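Long-range contacts in beta-fructofuranosidase (Arthrobacter, PDB 3WPU), which belongs to the levansucrase/invertase family, whose members are built round a five-bladed beta-propeller: residues Glu174-Phe179 against Lys316-Trp321; Arg199-Val204 against Asn220-Leu225; Pro384-Ser389 against Thr465-Asp470. All blocks are in the same frame, centred on the assembly; numbering follows the deposited sequence. Where two conformers were deposited one is given.

Interaction 1 of 3, residues Glu174-Phe179 against Lys316-Trp321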
# COMPACT_ATOMS: atom_id res chain seq x y z
N GLU A 174 -6.55 6.19 20.69
CA GLU A 174 -5.91 4.88 20.61
C GLU A 174 -5.66 4.55 19.15
O GLU A 174 -6.45 4.92 18.26
CB GLU A 174 -6.82 3.82 21.23
CG GLU A 174 -6.39 2.37 21.02
CD GLU A 174 -7.53 1.43 21.37
OE1 GLU A 174 -7.95 1.47 22.55
OE2 GLU A 174 -8.01 0.70 20.46
N ILE A 175 -4.56 3.84 18.93
CA ILE A 175 -4.18 3.37 17.62
C ILE A 175 -4.06 1.85 17.63
O ILE A 175 -3.31 1.28 18.46
CB ILE A 175 -2.84 3.99 17.21
CG1 ILE A 175 -2.95 5.53 17.10
CG2 ILE A 175 -2.37 3.38 15.89
CD1 ILE A 175 -1.62 6.21 16.86
N LYS A 176 -4.76 1.19 16.72
CA LYS A 176 -4.54 -0.22 16.45
C LYS A 176 -3.62 -0.33 15.24
O LYS A 176 -4.03 -0.04 14.09
CB LYS A 176 -5.85 -0.95 16.19
CG LYS A 176 -6.77 -1.07 17.37
CD LYS A 176 -8.00 -1.85 16.95
CE LYS A 176 -8.96 -2.16 18.09
NZ LYS A 176 -9.77 -0.97 18.34
N LEU A 177 -2.37 -0.68 15.50
CA LEU A 177 -1.38 -0.84 14.47
C LEU A 177 -1.37 -2.29 13.95
O LEU A 177 -1.00 -3.23 14.66
CB LEU A 177 -0.02 -0.41 15.01
CG LEU A 177 1.18 -0.53 14.07
CD1 LEU A 177 0.96 0.25 12.79
CD2 LEU A 177 2.43 -0.07 14.79
N PHE A 178 -1.87 -2.48 12.74
CA PHE A 178 -1.82 -3.77 12.06
C PHE A 178 -0.53 -3.81 11.27
O PHE A 178 -0.28 -2.93 10.49
CB PHE A 178 -3.02 -3.96 11.16
CG PHE A 178 -4.32 -4.04 11.91
CD1 PHE A 178 -4.78 -5.25 12.41
CD2 PHE A 178 -5.03 -2.88 12.19
CE1 PHE A 178 -5.96 -5.33 13.14
CE2 PHE A 178 -6.22 -2.95 12.92
CZ PHE A 178 -6.67 -4.18 13.40
N PHE A 179 0.26 -4.85 11.44
CA PHE A 179 1.53 -4.92 10.74
C PHE A 179 1.95 -6.36 10.46
O PHE A 179 1.27 -7.30 10.82
CB PHE A 179 2.61 -4.14 11.51
CG PHE A 179 3.03 -4.78 12.81
CD1 PHE A 179 4.27 -5.42 12.92
CD2 PHE A 179 2.19 -4.76 13.93
CE1 PHE A 179 4.67 -6.01 14.12
CE2 PHE A 179 2.58 -5.35 15.12
CZ PHE A 179 3.81 -5.97 15.21
N LYS A 316 -15.09 -7.42 18.21
CA LYS A 316 -15.06 -5.97 18.06
C LYS A 316 -13.67 -5.40 18.28
O LYS A 316 -13.34 -4.35 17.72
CB LYS A 316 -16.03 -5.29 19.02
CG LYS A 316 -17.48 -5.67 18.77
CD LYS A 316 -18.43 -4.67 19.40
CE LYS A 316 -19.88 -4.98 19.05
NZ LYS A 316 -20.10 -5.12 17.58
N GLN A 317 -12.86 -6.09 19.09
CA GLN A 317 -11.49 -5.63 19.42
C GLN A 317 -10.54 -5.87 18.28
O GLN A 317 -9.39 -5.43 18.36
CB GLN A 317 -10.89 -6.34 20.65
CG GLN A 317 -11.80 -6.48 21.85
CD GLN A 317 -12.61 -7.76 21.77
OE1 GLN A 317 -13.66 -7.79 21.16
NE2 GLN A 317 -12.09 -8.84 22.37
N LEU A 318 -10.98 -6.61 17.27
CA LEU A 318 -10.14 -6.95 16.12
C LEU A 318 -8.90 -7.78 16.48
O LEU A 318 -7.86 -7.70 15.80
CB LEU A 318 -9.75 -5.68 15.35
CG LEU A 318 -10.89 -4.70 15.00
CD1 LEU A 318 -10.34 -3.57 14.15
CD2 LEU A 318 -12.05 -5.38 14.28
N THR A 319 -9.00 -8.58 17.53
CA THR A 319 -7.92 -9.46 17.95
C THR A 319 -8.06 -10.92 17.48
O THR A 319 -7.17 -11.72 17.71
CB THR A 319 -7.81 -9.48 19.48
OG1 THR A 319 -9.09 -9.87 20.02
CG2 THR A 319 -7.48 -8.13 19.98
N GLU A 320 -9.19 -11.26 16.84
CA GLU A 320 -9.43 -12.60 16.31
C GLU A 320 -9.99 -12.45 14.90
O GLU A 320 -10.89 -11.66 14.70
CB GLU A 320 -10.44 -13.35 17.17
CG GLU A 320 -9.88 -13.69 18.54
CD GLU A 320 -10.87 -14.36 19.45
OE1 GLU A 320 -10.53 -14.55 20.64
OE2 GLU A 320 -11.99 -14.69 19.00
N TRP A 321 -9.44 -13.22 13.97
CA TRP A 321 -9.74 -13.13 12.54
C TRP A 321 -9.93 -14.54 11.99
O TRP A 321 -9.36 -15.52 12.52
CB TRP A 321 -8.57 -12.42 11.81
CG TRP A 321 -8.49 -10.97 12.16
CD1 TRP A 321 -7.97 -10.44 13.31
CD2 TRP A 321 -8.98 -9.86 11.40
NE1 TRP A 321 -8.12 -9.09 13.32
CE2 TRP A 321 -8.73 -8.70 12.16
CE3 TRP A 321 -9.62 -9.74 10.17
CZ2 TRP A 321 -9.06 -7.44 11.72
CZ3 TRP A 321 -9.98 -8.46 9.73
CH2 TRP A 321 -9.67 -7.33 10.50
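Phe178 and Lys176, two residues apart on one face of strand 174-184, meet Leu318 in the loop between strands 305-313 and 321-331. In this propeller fold the contact joins two different beta-sheets, mostly through side chains and with no hydrogen bond across it. Phe178 buries the most surface in the contact. The edge of its ring points at Leu318, with CZ 3.8 Å from Leu318 CD1 and 3.9 Å from Leu318 CB, both near the ring plane. The two side chains cross at about a right angle. Being branched, the leucine sets both CB and CD1 against the ring edge. Trp321 CZ2 approaches Phe178 CE1 obliquely at 4.0 Å, and both rings also pack on Leu225 of strand 213-226.

Lys176 serves two purposes. Its aliphatic part lies over the loop, CD being 4.0 Å from Leu318 CD1 and CE 3.3 Å from Gln317 O. A bend at the last torsion (chi4 80°) then turns the ammonium group aside, away from the loop carbonyl, and NZ forms a salt bridge with Glu174 OE2 at 3.2 Å, meeting that oxygen nearly end-on. Within segment 316-321, Trp321 NE1 donates to Leu318 O at 2.9 Å, from well above the carbonyl plane.

Interaction 2 of 3, residues Arg199-Val204 against Asn220-Leu225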
# COMPACT_ATOMS: atom_id res chain seq x y z
N ARG A 199 4.00 -12.98 9.95
CA ARG A 199 2.65 -13.08 10.53
C ARG A 199 1.97 -11.74 10.53
O ARG A 199 2.61 -10.70 10.70
CB ARG A 199 2.72 -13.63 11.94
CG ARG A 199 3.46 -14.96 12.01
CD ARG A 199 3.33 -15.61 13.36
NE ARG A 199 4.16 -16.81 13.46
CZ ARG A 199 4.28 -17.54 14.57
NH1 ARG A 199 3.55 -17.26 15.64
NH2 ARG A 199 5.10 -18.58 14.59
N ILE A 200 0.64 -11.76 10.40
CA ILE A 200 -0.13 -10.54 10.49
C ILE A 200 -0.47 -10.37 11.97
O ILE A 200 -0.98 -11.29 12.62
CB ILE A 200 -1.39 -10.58 9.58
CG1 ILE A 200 -0.94 -10.51 8.13
CG2 ILE A 200 -2.34 -9.45 9.94
CD1 ILE A 200 -2.00 -10.76 7.10
N ALA A 201 -0.13 -9.21 12.50
CA ALA A 201 -0.15 -8.93 13.92
C ALA A 201 -0.77 -7.59 14.21
O ALA A 201 -0.92 -6.75 13.32
CB ALA A 201 1.27 -8.97 14.48
N LEU A 202 -1.12 -7.39 15.49
CA LEU A 202 -1.73 -6.15 15.97
C LEU A 202 -1.02 -5.71 17.23
O LEU A 202 -0.71 -6.55 18.08
CB LEU A 202 -3.19 -6.39 16.34
CG LEU A 202 -3.93 -5.33 17.17
CD1 LEU A 202 -4.08 -4.04 16.40
CD2 LEU A 202 -5.33 -5.85 17.58
N SER A 203 -0.80 -4.41 17.38
CA SER A 203 -0.39 -3.85 18.66
C SER A 203 -1.12 -2.53 18.84
O SER A 203 -1.31 -1.76 17.87
CB SER A 203 1.13 -3.61 18.70
OG SER A 203 1.53 -3.25 20.03
N VAL A 204 -1.58 -2.30 20.07
CA VAL A 204 -2.36 -1.13 20.42
C VAL A 204 -1.50 -0.15 21.21
O VAL A 204 -0.76 -0.54 22.14
CB VAL A 204 -3.62 -1.51 21.22
CG1 VAL A 204 -4.45 -0.27 21.52
CG2 VAL A 204 -4.43 -2.54 20.44
N ASN A 220 3.08 -2.18 23.76
CA ASN A 220 3.80 -3.06 24.68
C ASN A 220 3.49 -4.53 24.46
O ASN A 220 4.24 -5.40 24.89
CB ASN A 220 3.52 -2.68 26.16
CG ASN A 220 2.05 -2.45 26.46
OD1 ASN A 220 1.32 -3.36 26.86
ND2 ASN A 220 1.60 -1.22 26.26
N LYS A 221 2.36 -4.79 23.80
CA LYS A 221 1.82 -6.12 23.62
C LYS A 221 1.52 -6.31 22.14
O LYS A 221 0.94 -5.43 21.53
CB LYS A 221 0.49 -6.20 24.40
CG LYS A 221 -0.26 -7.51 24.26
CD LYS A 221 0.47 -8.60 24.99
CE LYS A 221 -0.38 -9.87 25.10
NZ LYS A 221 0.52 -10.97 25.57
N VAL A 222 1.93 -7.44 21.59
CA VAL A 222 1.64 -7.80 20.18
C VAL A 222 0.75 -9.04 20.15
O VAL A 222 1.07 -10.05 20.79
CB VAL A 222 2.93 -8.03 19.39
CG1 VAL A 222 2.60 -8.43 17.96
CG2 VAL A 222 3.80 -6.78 19.44
N THR A 223 -0.34 -8.97 19.39
CA THR A 223 -1.26 -10.07 19.21
C THR A 223 -1.07 -10.70 17.84
O THR A 223 -1.10 -10.00 16.83
CB THR A 223 -2.71 -9.60 19.35
OG1 THR A 223 -2.88 -8.93 20.61
CG2 THR A 223 -3.68 -10.78 19.26
N ASP A 224 -0.92 -12.01 17.81
CA ASP A 224 -0.70 -12.77 16.58
C ASP A 224 -2.07 -13.02 15.96
O ASP A 224 -2.92 -13.67 16.59
CB ASP A 224 0.01 -14.08 16.96
CG ASP A 224 0.42 -14.93 15.79
OD1 ASP A 224 0.08 -14.61 14.63
OD2 ASP A 224 1.05 -15.97 16.07
N LEU A 225 -2.32 -12.49 14.76
CA LEU A 225 -3.67 -12.61 14.16
C LEU A 225 -3.80 -13.73 13.15
O LEU A 225 -4.77 -14.51 13.20
CB LEU A 225 -4.06 -11.29 13.50
CG LEU A 225 -3.95 -10.02 14.36
CD1 LEU A 225 -4.31 -8.82 13.51
CD2 LEU A 225 -4.85 -10.07 15.60
O HOH W 1 -1.77 -4.54 21.98
O HOH W 2 0.16 -2.72 23.66
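Arg199 reaches Asp224 from the neighbouring strand along most of its length. Its CB is 3.9 Å from Asp224 OD1. The chain then runs extended from CG to NE, which carries CD past the carboxylate, 3.6 Å from both OD1 and OD2. NE and CZ pass OD2 without bonding to it, and the guanidinium comes alongside that oxygen. There NH1 completes a salt bridge to Asp224 OD2 at 2.8 Å. The bond is somewhat bent (143° at the hydrogen) and reaches the oxygen on its syn side, 34° out of the carboxylate plane. A long, multiply donating arginine suits this place: NH2 makes further salt bridges to Asp197 and Glu153, so the buried guanidinium is probably stabilised by several acids.

Between the strands, Leu202 and Thr223 form a hydrogen-bonded pair, with Leu202 N to Thr223 O at 2.9 Å and Thr223 N to Leu202 O at 2.8 Å. Leu225 N donates to Ile200 O at 2.8 Å, and Leu225 CD1 packs on Leu202 CB. Near Val204 the direct pairing is interrupted: two waters bridge the backbones of Val204 and Lys221, while Ser203 OG, short enough to reach across to the partner backbone, donates to Lys221 O at 2.7 Å. The strands pair again at Phe219. Strands 197-210 and 213-226 thus form an antiparallel beta hairpin, a basic unit of the propeller's sheets.

Interaction 3 of 3, residues Pro384-Ser389 against Thr465-Asp470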
# COMPACT_ATOMS: atom_id res chain seq x y z
N PRO A 384 -9.99 -5.80 -14.40
CA PRO A 384 -8.76 -5.00 -14.35
C PRO A 384 -8.90 -3.70 -15.11
O PRO A 384 -9.53 -3.65 -16.17
CB PRO A 384 -7.74 -5.92 -15.03
CG PRO A 384 -8.25 -7.30 -14.83
CD PRO A 384 -9.75 -7.12 -15.01
N LEU A 385 -8.34 -2.62 -14.56
CA LEU A 385 -8.59 -1.28 -15.08
C LEU A 385 -7.89 -1.02 -16.41
O LEU A 385 -6.91 -1.72 -16.75
CB LEU A 385 -8.15 -0.21 -14.07
CG LEU A 385 -8.85 -0.22 -12.72
CD1 LEU A 385 -8.07 0.63 -11.73
CD2 LEU A 385 -10.30 0.22 -12.84
N ASN A 386 -8.41 -0.05 -17.15
CA ASN A 386 -7.75 0.48 -18.36
C ASN A 386 -7.53 -0.57 -19.46
O ASN A 386 -6.43 -1.08 -19.68
CB ASN A 386 -6.46 1.23 -17.95
CG ASN A 386 -6.76 2.39 -17.04
OD1 ASN A 386 -6.22 2.53 -15.91
ND2 ASN A 386 -7.65 3.21 -17.48
N GLY A 387 -8.63 -0.91 -20.14
CA GLY A 387 -8.61 -1.86 -21.24
C GLY A 387 -8.42 -3.30 -20.80
O GLY A 387 -8.02 -4.14 -21.59
N GLY A 388 -8.70 -3.60 -19.54
CA GLY A 388 -8.42 -4.91 -18.99
C GLY A 388 -6.98 -5.22 -18.67
O GLY A 388 -6.64 -6.36 -18.36
N SER A 389 -6.11 -4.21 -18.69
CA SER A 389 -4.71 -4.42 -18.46
C SER A 389 -4.40 -4.55 -16.97
O SER A 389 -3.52 -5.31 -16.59
CB SER A 389 -3.90 -3.25 -19.03
OG SER A 389 -4.12 -2.04 -18.31
N THR A 465 -14.12 1.84 -15.14
CA THR A 465 -12.96 1.01 -15.44
C THR A 465 -11.76 1.81 -15.89
O THR A 465 -10.73 1.22 -16.15
CB THR A 465 -13.25 -0.06 -16.52
OG1 THR A 465 -13.33 0.53 -17.82
CG2 THR A 465 -14.55 -0.82 -16.21
N LYS A 466 -11.91 3.13 -16.04
CA LYS A 466 -10.85 3.99 -16.57
C LYS A 466 -10.28 4.90 -15.48
O LYS A 466 -11.02 5.43 -14.65
CB LYS A 466 -11.43 4.85 -17.70
CG LYS A 466 -10.42 5.60 -18.54
CD LYS A 466 -11.05 6.03 -19.87
CE LYS A 466 -10.27 7.15 -20.52
NZ LYS A 466 -8.96 6.65 -21.03
N THR A 467 -8.97 5.13 -15.52
CA THR A 467 -8.33 6.11 -14.67
C THR A 467 -7.42 6.97 -15.54
O THR A 467 -7.06 6.57 -16.64
CB THR A 467 -7.46 5.46 -13.56
OG1 THR A 467 -6.31 4.81 -14.13
CG2 THR A 467 -8.24 4.48 -12.76
N ALA A 468 -7.06 8.15 -15.03
CA ALA A 468 -6.18 9.06 -15.74
C ALA A 468 -5.42 9.92 -14.76
O ALA A 468 -6.00 10.54 -13.87
CB ALA A 468 -6.96 9.96 -16.70
N VAL A 469 -4.13 10.05 -15.00
CA VAL A 469 -3.32 10.94 -14.20
C VAL A 469 -3.72 12.38 -14.45
O VAL A 469 -3.97 12.78 -15.60
CB VAL A 469 -1.85 10.74 -14.58
CG1 VAL A 469 -0.97 11.85 -14.01
CG2 VAL A 469 -1.38 9.38 -14.05
N ASP A 470 -3.80 13.15 -13.37
CA ASP A 470 -4.12 14.58 -13.46
C ASP A 470 -2.82 15.37 -13.55
O ASP A 470 -2.20 15.67 -12.55
CB ASP A 470 -4.97 15.03 -12.29
CG ASP A 470 -5.36 16.50 -12.39
OD1 ASP A 470 -4.99 17.14 -13.41
OD2 ASP A 470 -6.00 17.01 -11.44
O HOH W 3 -11.20 0.50 -19.43
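Asn386 and Thr465 are joined by the one direct hydrogen bond settled between these segments: Asn386 N donates to Thr465 O at 2.8 Å, almost straight (170°) and nearly along the C=O axis. Leu385 shields the same oxygen with carbon, its CD2 lying 3.5 Å from Thr465 O, while its other branch, CD1, meets Thr467 CG2 at 4.0 Å. The first torsion of Thr467 (chi1 68°) sets that methyl anti to the carbonyl carbon, where it can face the leucine. The Asn386 side chain reaches across beside Lys466 to Thr467.

In the propeller these residues connect two antiparallel sheets. Residues 385-389 link strands 383-384 and 391-394 through a short, weakly bonded helical turn, and strand 467-469 is an outermost strand of a second sheet. The turn bends through three successive positive phi angles, at Asn386, Gly387 and Gly388; glycine adopts such values without strain, and asparagine more readily than most other residues.

Further out, a water accepts from Gly387 N at 3.0 Å and donates to Thr465 OG1 at 2.7 Å, and that hydroxyl is also hydrogen-bonded to Asp463. Val374 of strand 369-375 touches both Leu385 and Thr465, and Ala392 of strand 391-394 touches Thr467.

How the interactions relate
Interactions 1 and 2 belong to one sheet region, their centres 8 Å apart. Strand 174-184 pairs with strand 197-210, through probable hydrogen bonds between Leu177 N and Ser203 O (2.8 Å) and between Phe179 O and Ala201 N (2.9 Å). The loop of interaction 1 also reaches the hairpin of interaction 2, with Thr319 O 3.5 Å from Leu225 CD2. Along the chain, interaction 2 is nested within the span closed by interaction 1; the disulfide Cys276-Cys332 links a residue inside that span to one after strand 321-331. Interaction 3 follows later in sequence, across the chain's centre, its centre about 33 Å from interaction 1's and 36 Å from interaction 2's, with nearest atoms about 23 Å from either.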